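Side-chain contacts in beta-glucoside kinase (Listeria monocytogenes, PDB 4HTL), which phosphorylates cellobiose with ATP to give cellobiose-6'-phosphate and may also regulate transcription of the cellobiose phosphotransferase operon: residues E202-A205 against N206-A209; S214-L217 against I218-Y222; M180-L183 against R184-A188. One frame throughout, in Å; residues are numbered along the deposited sequence. Where two conformers were deposited one is given.

Contact 1: residues E202-A205 against N206-A209; sequences EIFA and NYDA
Phe204 and Tyr207, three residues apart on the last turns of helix 200-208, bring their rings together on the packed side of the contact, where CD1 of Phe204 lies 4.3 Å from CD2 of Tyr207. That CD2 approaches the Phe204 ring obliquely. With its CG anti to the backbone N (chi1 174°), Tyr207 carries its ring past the carbonyl of Phe204, whose oxygen sits at the ring edge, near its plane, and 3.3 Å from CB of Tyr207. Both side chains rest on Ile218 of helix 212-236, and Phe204 also touches Tyr222 there. On this same side Asp208 OD1 forms a salt bridge with Arg250, a loop residue that both aromatic side chains touch. Along the backbone, Asn206 N, Tyr207 N and Asp208 N bond to the carbonyl oxygens of Glu202, Ile203 and Phe204. The last bond, from Ala209 N to Ala205 O, is more bent, with an N-H...O angle of 138°, where Ala209 leaves helical geometry.

The other side is looser and polar. Glu202 and Asn206, one turn apart, do not bond directly through their side chains; in one of the two conformers of Asn206 a water spans them, donating to Glu202 OE2 at 2.6 Å and accepting from Asn206 ND2 at 2.8 Å, so the bridge may not always be made. In that conformer the amide folds back beside the carbonyl of Glu202, with CG 3.2 Å from Glu202 O, while ND2 is poorly angled for a bond to that oxygen. Glu202 OE2 has a second partner in the salt bridge to Arg193. The carboxylates of Glu202 and Asp208 are thus each paired with an arginine from a loop, which would probably favour their ionised forms.

Contact 2: residues S214-L217 against I218-Y222; sequences SERL and ITEFY
The first turns of the long helix 212-236 form this contact, in the ROK-family kinase fold, and within them Thr219 OG1 donates to Glu215 O at 2.7 Å. The same oxygen also accepts from Thr219 N at 2.9 Å, so one carbonyl is gripped twice by one residue. The two donors arrive from opposite faces of the carbonyl plane, the hydroxyl lying 36° out of it. This double grip depends on the threonine rotamer: OG1 stands beside the backbone N (chi1 -57°), which turns it back toward the preceding turn. Ile218 N, Glu220 N and Phe221 N continue the regular i to i-4 bonding to the carbonyl oxygens of Ser214, Arg216 and Leu217.

On the outer side Arg216 and Glu220 run side by side and point the same way. Their CG atoms come within 4.2 Å of each other, and the guanidinium and carboxylate planes, 16° apart, are stacked, with Glu220 CD over one guanidinium face toward its rim. Arg216 NH2 and Glu220 OE2 are 4.3 Å apart, and no N-H is aimed at the oxygen, so the attraction is one of charge rather than a salt bridge. This stack belongs to one of two conformers of Arg216 and may not always be formed. Glu220 OE2 also has a long, weak ion pair with Arg163 of the second subunit.

Among the neighbouring helices, Ile218 faces helix 200-208, Leu217 meets Leu183, Gln186 and Tyr187 of helix 180-191, and Tyr222 lies between helix 200-208 and helix 253-261, where Thr219 also touches His260.

Contact 3: residues M180-L183 against R184-A188; sequences MLVL and RRQYA
Val182 and Gln186 meet one turn apart near the start of helix 180-191, an alpha-helical segment of the ROK-family fold. Val182 CG1 is anti to its own nitrogen (chi1 165°), a torsion that swings it toward the next turn, where it meets the flat amide of Gln186, with NE2 at 3.3 Å from that methyl. Gln186 answers by placing CG beside its backbone N and then extending, which lays the amide across the valine while CG passes 3.2 Å from Val182 O.

Leu181 serves two arginines with a single methyl: CD1 is 3.6 Å from Arg184 NH1, obliquely placed to the guanidinium, and 4.2 Å from Arg185 CG. Both arginine chains start with CG beside the backbone N and bend at chi3 (54° in Arg184, 46° in Arg185). For Arg184 the polar end is held elsewhere, its NE donating to Ile198 O in the loop that follows the helix. Leu183 turns to helix 212-236, where it touches Phe221. Backbone bonds run throughout, and the shortest of the four spanning the two segments joins Gln186 N to Val182 O at 2.8 Å.

Overall arrangement
The three contacts lie on three successive helices that pack against one another on the same side of the chain's centre. Contacts 1 and 2 have centres about 11 Å apart and join where Asn206 CB comes 3.2 Å from Ser214 OG. Contact 3 lies about 11 Å from contact 2 and 13 Å from contact 1, between centres; Ile203 CD1 reaches within 3.7 Å of Tyr187 CB, and Ser214 OG within 3.6 Å of Tyr187 CE1. Tyr187 therefore touches both other contacts. Contact 3 lies closest of the three to the probable nucleotide site, but not in it: the side chains of Leu181 and Thr14, which probably binds ATP, are about 11 Å apart. Contacts 1 and 2 lie away from that site.

Contact 1: residues E202-A205 against N206-A209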
loop_
_atom_site.group_PDB
_atom_site.type_symbol
_atom_site.label_atom_id
_atom_site.label_comp_id
_atom_site.label_asym_id
_atom_site.label_seq_id
_atom_site.Cartn_x
_atom_site.Cartn_y
_atom_site.Cartn_z
ATOM N N GLU A 202 25.421 -11.887 -18.278
ATOM C CA GLU A 202 26.612 -12.664 -17.834
ATOM C C GLU A 202 26.510 -13.065 -16.386
ATOM O O GLU A 202 26.944 -14.137 -16.003
ATOM C CB GLU A 202 27.930 -11.945 -18.090
ATOM C CG GLU A 202 28.416 -10.943 -17.090
ATOM C CD GLU A 202 29.698 -10.289 -17.558
ATOM O OE1 GLU A 202 29.621 -9.172 -18.108
ATOM O OE2 GLU A 202 30.780 -10.903 -17.403
ATOM N N ILE A 203 25.918 -12.195 -15.579
ATOM C CA ILE A 203 25.716 -12.525 -14.156
ATOM C C ILE A 203 24.804 -13.763 -14.044
ATOM O O ILE A 203 25.104 -14.676 -13.329
ATOM C CB ILE A 203 25.171 -11.356 -13.327
ATOM C CG1 ILE A 203 26.116 -10.140 -13.382
ATOM C CG2 ILE A 203 24.923 -11.778 -11.867
ATOM C CD1 ILE A 203 25.505 -8.838 -12.901
ATOM N N PHE A 204 23.681 -13.781 -14.752
ATOM C CA PHE A 204 22.819 -14.946 -14.743
ATOM C C PHE A 204 23.448 -16.186 -15.350
ATOM O O PHE A 204 23.130 -17.299 -14.910
ATOM C CB PHE A 204 21.500 -14.644 -15.455
ATOM C CG PHE A 204 20.487 -13.942 -14.563
ATOM C CD1 PHE A 204 19.864 -14.640 -13.546
ATOM C CD2 PHE A 204 20.209 -12.598 -14.710
ATOM C CE1 PHE A 204 18.970 -14.029 -12.694
ATOM C CE2 PHE A 204 19.287 -11.972 -13.892
ATOM C CZ PHE A 204 18.659 -12.691 -12.886
ATOM N N ALA A 205 24.255 -16.012 -16.395
ATOM C CA ALA A 205 24.965 -17.140 -16.974
ATOM C C ALA A 205 25.929 -17.738 -15.958
ATOM O O ALA A 205 25.987 -18.961 -15.769
ATOM C CB ALA A 205 25.689 -16.739 -18.285
ATOM N N ASN A 206 26.645 -16.882 -15.244
ATOM C CA ASN A 206 27.527 -17.364 -14.200
ATOM C C ASN A 206 26.747 -18.027 -13.073
ATOM O O ASN A 206 27.135 -19.045 -12.568
ATOM C CB ASN A 206 28.398 -16.248 -13.673
ATOM C CG ASN A 206 29.358 -15.755 -14.707
ATOM O OD1 ASN A 206 29.685 -16.474 -15.634
ATOM N ND2 ASN A 206 29.812 -14.529 -14.561
ATOM N N TYR A 207 25.604 -17.460 -12.729
ATOM C CA TYR A 207 24.705 -18.078 -11.753
ATOM C C TYR A 207 24.324 -19.511 -12.179
ATOM O O TYR A 207 24.388 -20.457 -11.394
ATOM C CB TYR A 207 23.447 -17.192 -11.651
ATOM C CG TYR A 207 22.330 -17.743 -10.803
ATOM C CD1 TYR A 207 22.437 -17.765 -9.419
ATOM C CD2 TYR A 207 21.129 -18.172 -11.364
ATOM C CE1 TYR A 207 21.444 -18.290 -8.634
ATOM C CE2 TYR A 207 20.112 -18.685 -10.572
ATOM C CZ TYR A 207 20.254 -18.724 -9.211
ATOM O OH TYR A 207 19.260 -19.227 -8.382
ATOM N N ASP A 208 23.885 -19.656 -13.439
ATOM C CA ASP A 208 23.473 -20.963 -13.956
ATOM C C ASP A 208 24.626 -21.963 -14.005
ATOM O O ASP A 208 24.391 -23.194 -13.946
ATOM C CB ASP A 208 22.856 -20.815 -15.338
ATOM C CG ASP A 208 21.502 -20.175 -15.303
ATOM O OD1 ASP A 208 20.829 -20.200 -14.257
ATOM O OD2 ASP A 208 21.128 -19.608 -16.317
ATOM N N ALA A 209 25.862 -21.441 -14.067
ATOM C CA ALA A 209 27.083 -22.263 -14.003
ATOM C C ALA A 209 27.618 -22.433 -12.555
ATOM O O ALA A 209 28.750 -22.911 -12.334
ATOM C CB ALA A 209 28.144 -21.673 -14.920
HETATM O O HOH W 1 31.453 -13.272 -16.492
#

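Contact 2: residues S214-L217 against I218-Y222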
loop_
_atom_site.group_PDB
_atom_site.type_symbol
_atom_site.label_atom_id
_atom_site.label_comp_id
_atom_site.label_asym_id
_atom_site.label_seq_id
_atom_site.Cartn_x
_atom_site.Cartn_y
_atom_site.Cartn_z
ATOM N N SER A 214 28.180 -15.039 -8.080
ATOM C CA SER A 214 26.936 -14.811 -8.768
ATOM C C SER A 214 25.733 -15.355 -8.014
ATOM O O SER A 214 24.667 -14.698 -7.970
ATOM C CB SER A 214 27.017 -15.389 -10.159
ATOM O OG SER A 214 28.105 -14.783 -10.886
ATOM N N GLU A 215 25.876 -16.562 -7.475
ATOM C CA GLU A 215 24.851 -17.134 -6.636
ATOM C C GLU A 215 24.430 -16.191 -5.531
ATOM O O GLU A 215 23.226 -15.998 -5.295
ATOM C CB GLU A 215 25.220 -18.500 -6.092
ATOM C CG GLU A 215 25.187 -19.567 -7.157
ATOM C CD GLU A 215 25.733 -20.914 -6.706
ATOM O OE1 GLU A 215 26.469 -20.982 -5.689
ATOM O OE2 GLU A 215 25.407 -21.923 -7.372
ATOM N N ARG A 216 25.392 -15.597 -4.835
ATOM C CA ARG A 216 25.031 -14.720 -3.744
ATOM C C ARG A 216 24.292 -13.501 -4.271
ATOM O O ARG A 216 23.289 -13.075 -3.698
ATOM C CB ARG A 216 26.267 -14.322 -2.910
ATOM C CG ARG A 216 25.914 -13.434 -1.715
ATOM C CD ARG A 216 27.120 -13.166 -0.810
ATOM N NE ARG A 216 26.713 -12.282 0.256
ATOM C CZ ARG A 216 25.984 -12.637 1.317
ATOM N NH1 ARG A 216 25.663 -13.902 1.548
ATOM N NH2 ARG A 216 25.606 -11.715 2.189
ATOM N N LEU A 217 24.786 -12.919 -5.347
ATOM C CA LEU A 217 24.145 -11.708 -5.876
ATOM C C LEU A 217 22.689 -11.960 -6.262
ATOM O O LEU A 217 21.766 -11.180 -5.916
ATOM C CB LEU A 217 24.922 -11.141 -7.057
ATOM C CG LEU A 217 26.324 -10.665 -6.885
ATOM C CD1 LEU A 217 26.744 -9.868 -8.152
ATOM C CD2 LEU A 217 26.615 -9.972 -5.567
ATOM N N ILE A 218 22.456 -13.070 -6.938
ATOM C CA ILE A 218 21.123 -13.389 -7.416
ATOM C C ILE A 218 20.198 -13.752 -6.259
ATOM O O ILE A 218 19.032 -13.301 -6.207
ATOM C CB ILE A 218 21.125 -14.505 -8.524
ATOM C CG1 ILE A 218 21.899 -13.995 -9.786
ATOM C CG2 ILE A 218 19.677 -14.945 -8.826
ATOM C CD1 ILE A 218 21.406 -12.686 -10.387
ATOM N N THR A 219 20.735 -14.518 -5.323
ATOM C CA THR A 219 19.978 -14.895 -4.121
ATOM C C THR A 219 19.514 -13.659 -3.332
ATOM O O THR A 219 18.342 -13.567 -2.926
ATOM C CB THR A 219 20.741 -15.893 -3.246
ATOM O OG1 THR A 219 21.057 -17.057 -4.024
ATOM C CG2 THR A 219 19.916 -16.328 -2.012
ATOM N N GLU A 220 20.428 -12.717 -3.145
ATOM C CA GLU A 220 20.114 -11.482 -2.414
ATOM C C GLU A 220 19.091 -10.635 -3.178
ATOM O O GLU A 220 18.222 -10.044 -2.572
ATOM C CB GLU A 220 21.358 -10.682 -2.092
ATOM C CG GLU A 220 22.291 -11.444 -1.165
ATOM C CD GLU A 220 21.807 -11.493 0.272
ATOM O OE1 GLU A 220 21.597 -10.416 0.818
ATOM O OE2 GLU A 220 21.656 -12.580 0.855
ATOM N N PHE A 221 19.246 -10.544 -4.503
ATOM C CA PHE A 221 18.285 -9.866 -5.371
ATOM C C PHE A 221 16.886 -10.453 -5.176
ATOM O O PHE A 221 15.900 -9.734 -4.946
ATOM C CB PHE A 221 18.799 -9.975 -6.822
ATOM C CG PHE A 221 17.872 -9.401 -7.876
ATOM C CD1 PHE A 221 17.651 -8.034 -7.993
ATOM C CD2 PHE A 221 17.351 -10.219 -8.838
ATOM C CE1 PHE A 221 16.859 -7.520 -8.993
ATOM C CE2 PHE A 221 16.568 -9.722 -9.858
ATOM C CZ PHE A 221 16.318 -8.360 -9.941
ATOM N N TYR A 222 16.769 -11.774 -5.245
ATOM C CA TYR A 222 15.459 -12.391 -5.116
ATOM C C TYR A 222 14.882 -12.196 -3.719
ATOM O O TYR A 222 13.676 -11.963 -3.556
ATOM C CB TYR A 222 15.520 -13.872 -5.483
ATOM C CG TYR A 222 15.615 -14.133 -6.981
ATOM C CD1 TYR A 222 14.904 -13.376 -7.888
ATOM C CD2 TYR A 222 16.251 -15.239 -7.473
ATOM C CE1 TYR A 222 14.948 -13.611 -9.244
ATOM C CE2 TYR A 222 16.269 -15.511 -8.850
ATOM C CZ TYR A 222 15.641 -14.693 -9.718
ATOM O OH TYR A 222 15.691 -15.006 -11.057
#

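Contact 3: residues M180-L183 against R184-A188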
loop_
_atom_site.group_PDB
_atom_site.type_symbol
_atom_site.label_atom_id
_atom_site.label_comp_id
_atom_site.label_asym_id
_atom_site.label_seq_id
_atom_site.Cartn_x
_atom_site.Cartn_y
_atom_site.Cartn_z
HETATM N N MSE A 180 18.328 -4.383 -11.451
HETATM C CA MSE A 180 19.306 -4.918 -12.410
HETATM C C MSE A 180 20.621 -4.089 -12.416
HETATM O O MSE A 180 21.722 -4.648 -12.565
HETATM C CB MSE A 180 18.695 -4.962 -13.786
HETATM C CG MSE A 180 17.433 -5.895 -13.869
HETATM SE SE MSE A 180 17.724 -7.812 -13.593
HETATM C CE MSE A 180 18.427 -8.149 -15.359
ATOM N N LEU A 181 20.497 -2.769 -12.250
ATOM C CA LEU A 181 21.651 -1.885 -12.108
ATOM C C LEU A 181 22.484 -2.209 -10.870
ATOM O O LEU A 181 23.712 -2.299 -10.958
ATOM C CB LEU A 181 21.247 -0.418 -12.094
ATOM C CG LEU A 181 22.376 0.627 -11.919
ATOM C CD1 LEU A 181 23.526 0.481 -12.946
ATOM C CD2 LEU A 181 21.752 2.036 -11.930
ATOM N N VAL A 182 21.827 -2.426 -9.727
ATOM C CA VAL A 182 22.532 -2.752 -8.507
ATOM C C VAL A 182 23.292 -4.076 -8.714
ATOM O O VAL A 182 24.434 -4.211 -8.259
ATOM C CB VAL A 182 21.566 -2.818 -7.288
ATOM C CG1 VAL A 182 22.249 -3.515 -6.111
ATOM C CG2 VAL A 182 21.084 -1.425 -6.959
ATOM N N LEU A 183 22.658 -5.063 -9.365
ATOM C CA LEU A 183 23.339 -6.315 -9.636
ATOM C C LEU A 183 24.635 -6.126 -10.392
ATOM O O LEU A 183 25.679 -6.705 -10.006
ATOM C CB LEU A 183 22.444 -7.278 -10.414
ATOM C CG LEU A 183 21.422 -8.106 -9.646
ATOM C CD1 LEU A 183 20.532 -8.845 -10.663
ATOM C CD2 LEU A 183 22.086 -9.107 -8.671
ATOM N N ARG A 184 24.591 -5.304 -11.424
ATOM C CA ARG A 184 25.792 -5.014 -12.226
ATOM C C ARG A 184 26.843 -4.274 -11.392
ATOM O O ARG A 184 28.027 -4.608 -11.442
ATOM C CB ARG A 184 25.432 -4.245 -13.498
ATOM C CG ARG A 184 24.571 -5.071 -14.451
ATOM C CD ARG A 184 24.050 -4.225 -15.595
ATOM N NE ARG A 184 25.183 -3.568 -16.244
ATOM C CZ ARG A 184 25.403 -2.256 -16.310
ATOM N NH1 ARG A 184 24.515 -1.371 -15.861
ATOM N NH2 ARG A 184 26.511 -1.817 -16.911
ATOM N N ARG A 185 26.402 -3.296 -10.603
ATOM C CA ARG A 185 27.300 -2.572 -9.691
ATOM C C ARG A 185 27.972 -3.502 -8.701
ATOM O O ARG A 185 29.174 -3.416 -8.485
ATOM C CB ARG A 185 26.552 -1.488 -8.952
ATOM C CG ARG A 185 26.239 -0.322 -9.859
ATOM C CD ARG A 185 25.608 0.867 -9.133
ATOM N NE ARG A 185 26.314 1.202 -7.889
ATOM C CZ ARG A 185 25.736 1.300 -6.689
ATOM N NH1 ARG A 185 24.418 1.126 -6.548
ATOM N NH2 ARG A 185 26.470 1.588 -5.613
ATOM N N GLN A 186 27.199 -4.399 -8.092
ATOM C CA GLN A 186 27.763 -5.327 -7.160
ATOM C C GLN A 186 28.766 -6.265 -7.829
ATOM O O GLN A 186 29.825 -6.550 -7.276
ATOM C CB GLN A 186 26.670 -6.167 -6.505
ATOM C CG GLN A 186 25.758 -5.378 -5.589
ATOM C CD GLN A 186 24.476 -6.101 -5.173
ATOM O OE1 GLN A 186 24.064 -7.075 -5.814
ATOM N NE2 GLN A 186 23.825 -5.611 -4.079
ATOM N N TYR A 187 28.401 -6.792 -8.993
ATOM C CA TYR A 187 29.314 -7.656 -9.737
ATOM C C TYR A 187 30.616 -6.959 -10.087
ATOM O O TYR A 187 31.702 -7.562 -9.951
ATOM C CB TYR A 187 28.636 -8.199 -10.987
ATOM C CG TYR A 187 29.348 -9.437 -11.538
ATOM C CD1 TYR A 187 29.327 -10.643 -10.840
ATOM C CD2 TYR A 187 30.011 -9.396 -12.758
ATOM C CE1 TYR A 187 29.977 -11.757 -11.316
ATOM C CE2 TYR A 187 30.644 -10.515 -13.255
ATOM C CZ TYR A 187 30.626 -11.694 -12.521
ATOM O OH TYR A 187 31.241 -12.810 -13.010
ATOM N N ALA A 188 30.536 -5.696 -10.509
ATOM C CA ALA A 188 31.750 -4.901 -10.739
ATOM C C ALA A 188 32.630 -4.815 -9.481
ATOM O O ALA A 188 33.853 -5.050 -9.534
ATOM C CB ALA A 188 31.372 -3.512 -11.221
#